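Local coordinates for stringent starvation protein A homolog (Haemophilus influenzae, PDB 3LYK) that probably forms an equimolar complex with the RNA polymerase holoenzyme but not with the core enzyme, and has a glutathione S-transferase fold, at residues F139-F145 against Y182-V186. Numbering follows the deposited sequence.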
loop_
_atom_site.group_PDB
_atom_site.type_symbol
_atom_site.label_atom_id
_atom_site.label_comp_id
_atom_site.label_asym_id
_atom_site.label_seq_id
_atom_site.Cartn_x
_atom_site.Cartn_y
_atom_site.Cartn_z
ATOM N N PHE B 139 12.718 14.767 16.836
ATOM C CA PHE B 139 13.246 15.976 16.196
ATOM C C PHE B 139 14.587 16.499 16.731
ATOM O O PHE B 139 15.270 17.274 16.056
ATOM C CB PHE B 139 12.195 17.075 16.210
ATOM C CG PHE B 139 10.879 16.658 15.615
ATOM C CD1 PHE B 139 10.693 16.658 14.224
ATOM C CD2 PHE B 139 9.817 16.266 16.441
ATOM C CE1 PHE B 139 9.459 16.262 13.678
ATOM C CE2 PHE B 139 8.583 15.891 15.908
ATOM C CZ PHE B 139 8.400 15.884 14.530
ATOM N N GLN B 140 14.977 16.078 17.927
ATOM C CA GLN B 140 16.283 16.478 18.471
ATOM C C GLN B 140 17.432 15.967 17.579
ATOM O O GLN B 140 18.593 16.362 17.732
ATOM C CB GLN B 140 16.445 16.005 19.929
ATOM C CG GLN B 140 16.969 14.570 20.098
ATOM C CD GLN B 140 16.820 14.046 21.526
ATOM O OE1 GLN B 140 15.710 13.991 22.072
ATOM N NE2 GLN B 140 17.941 13.642 22.131
ATOM N N GLN B 141 17.081 15.090 16.638
ATOM C CA GLN B 141 18.041 14.524 15.690
ATOM C C GLN B 141 17.846 15.089 14.289
ATOM O O GLN B 141 18.821 15.507 13.650
ATOM C CB GLN B 141 17.966 12.983 15.687
ATOM C CG GLN B 141 16.550 12.399 15.942
ATOM C CD GLN B 141 16.548 10.971 16.569
ATOM O OE1 GLN B 141 15.516 10.275 16.568
ATOM N NE2 GLN B 141 17.698 10.549 17.111
HETATM N N MSE B 142 16.600 15.115 13.804
HETATM C CA MSE B 142 16.366 15.496 12.397
HETATM C C MSE B 142 15.210 16.468 12.206
HETATM O O MSE B 142 14.220 16.351 12.896
HETATM C CB MSE B 142 16.181 14.241 11.546
HETATM C CG MSE B 142 17.450 13.408 11.462
HETATM SE SE MSE B 142 17.146 11.819 10.400
HETATM C CE MSE B 142 16.301 10.706 11.767
ATOM N N PRO B 143 15.339 17.421 11.265
ATOM C CA PRO B 143 14.279 18.434 11.128
ATOM C C PRO B 143 12.968 17.948 10.482
ATOM O O PRO B 143 11.931 18.521 10.772
ATOM C CB PRO B 143 14.926 19.534 10.280
ATOM C CG PRO B 143 16.046 18.859 9.532
ATOM C CD PRO B 143 16.507 17.706 10.403
ATOM N N TYR B 144 13.003 16.926 9.622
ATOM C CA TYR B 144 11.758 16.366 9.072
ATOM C C TYR B 144 11.477 15.040 9.717
ATOM O O TYR B 144 12.258 14.610 10.545
ATOM C CB TYR B 144 11.785 16.319 7.548
ATOM C CG TYR B 144 11.846 17.710 6.997
ATOM C CD1 TYR B 144 10.669 18.452 6.793
ATOM C CD2 TYR B 144 13.071 18.314 6.730
ATOM C CE1 TYR B 144 10.732 19.747 6.314
ATOM C CE2 TYR B 144 13.144 19.603 6.243
ATOM C CZ TYR B 144 11.977 20.316 6.055
ATOM O OH TYR B 144 12.041 21.588 5.560
ATOM N N PHE B 145 10.340 14.422 9.428
ATOM C CA PHE B 145 9.909 13.325 10.266
ATOM C C PHE B 145 10.756 12.065 9.995
ATOM O O PHE B 145 10.510 11.348 9.026
ATOM C CB PHE B 145 8.423 13.065 10.082
ATOM C CG PHE B 145 7.832 12.267 11.161
ATOM C CD1 PHE B 145 7.221 12.883 12.241
ATOM C CD2 PHE B 145 7.875 10.871 11.122
ATOM C CE1 PHE B 145 6.642 12.124 13.271
ATOM C CE2 PHE B 145 7.287 10.103 12.138
ATOM C CZ PHE B 145 6.694 10.738 13.226
ATOM N N TYR B 182 8.407 21.797 14.000
ATOM C CA TYR B 182 8.119 20.978 12.800
ATOM C C TYR B 182 6.936 21.555 12.008
ATOM O O TYR B 182 6.981 21.672 10.785
ATOM C CB TYR B 182 7.823 19.517 13.223
ATOM C CG TYR B 182 7.443 18.613 12.080
ATOM C CD1 TYR B 182 8.418 18.176 11.163
ATOM C CD2 TYR B 182 6.101 18.220 11.891
ATOM C CE1 TYR B 182 8.065 17.328 10.092
ATOM C CE2 TYR B 182 5.734 17.371 10.837
ATOM C CZ TYR B 182 6.719 16.928 9.941
ATOM O OH TYR B 182 6.344 16.124 8.902
HETATM N N MSE B 183 5.881 21.926 12.724
HETATM C CA MSE B 183 4.726 22.535 12.099
HETATM C C MSE B 183 5.059 23.736 11.273
HETATM O O MSE B 183 4.593 23.832 10.137
HETATM C CB MSE B 183 3.644 22.851 13.130
HETATM C CG MSE B 183 2.866 21.590 13.490
HETATM SE SE MSE B 183 1.616 21.836 14.988
HETATM C CE MSE B 183 0.086 22.496 14.087
ATOM N N GLU B 184 5.870 24.654 11.817
ATOM C CA GLU B 184 6.265 25.817 11.040
ATOM C C GLU B 184 7.050 25.376 9.795
ATOM O O GLU B 184 6.881 25.905 8.704
ATOM C CB GLU B 184 7.094 26.785 11.902
ATOM C CG GLU B 184 7.465 28.102 11.190
ATOM C CD GLU B 184 8.732 28.021 10.298
ATOM O OE1 GLU B 184 9.598 27.121 10.495
ATOM O OE2 GLU B 184 8.853 28.882 9.390
ATOM N N ARG B 185 7.922 24.395 9.972
ATOM C CA ARG B 185 8.798 23.945 8.880
ATOM C C ARG B 185 7.966 23.398 7.723
ATOM O O ARG B 185 8.226 23.695 6.556
ATOM C CB ARG B 185 9.703 22.860 9.440
ATOM C CG ARG B 185 10.872 22.497 8.617
ATOM C CD ARG B 185 11.731 21.541 9.505
ATOM N NE ARG B 185 12.306 22.260 10.627
ATOM C CZ ARG B 185 12.277 21.875 11.900
ATOM N NH1 ARG B 185 11.750 20.719 12.287
ATOM N NH2 ARG B 185 12.826 22.664 12.797
ATOM N N VAL B 186 6.921 22.641 8.036
ATOM C CA VAL B 186 6.095 22.071 6.941
ATOM C C VAL B 186 4.958 23.007 6.438
ATOM O O VAL B 186 4.760 23.116 5.204
ATOM C CB VAL B 186 5.585 20.634 7.257
ATOM C CG1 VAL B 186 6.770 19.702 7.550
ATOM C CG2 VAL B 186 4.618 20.604 8.469
#
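Arg185 lays its aliphatic arm over one face of the Tyr144 ring: CD stands 3.9 Å from the ring centroid in a CH-pi contact, and CG reaches past the rim to within 3.4 Å of Tyr144 OH. The arginine chain leaves its helix extended, with CG anti to the backbone N (chi1 -166°), then bends at chi3, which turns the guanidinium back toward the loop. There NH1 gives a hydrogen bond of 2.7 Å to Pro143 O, meeting a lone pair in the carbonyl plane, although the bond is bent (134° at the hydrogen) and the oxygen lies out of the guanidinium plane. Pro143 CB sits over the rim of one guanidinium face. The same Pro143 O touches the edge of the Tyr182 ring, in its plane. That ring is held between Phe139 CZ on one face and Val186 CG1 on the other, CG1 also lying at the edge of Tyr144. The Phe139 pair is oblique, planes at 38°, and closest at Phe139 CE1 to Tyr182 CD1, 3.3 Å. Tyr182 OH is hydrogen-bonded to Asp154 OD1, which also accepts a hydrogen bond from the backbone N of Phe145. In the all-helical C-terminal domain of the GST fold, Asp154 of helix 152-165 thereby joins helix 176-187 to the loop that follows helix 118-134, while Val157 and Leu161 back Tyr182.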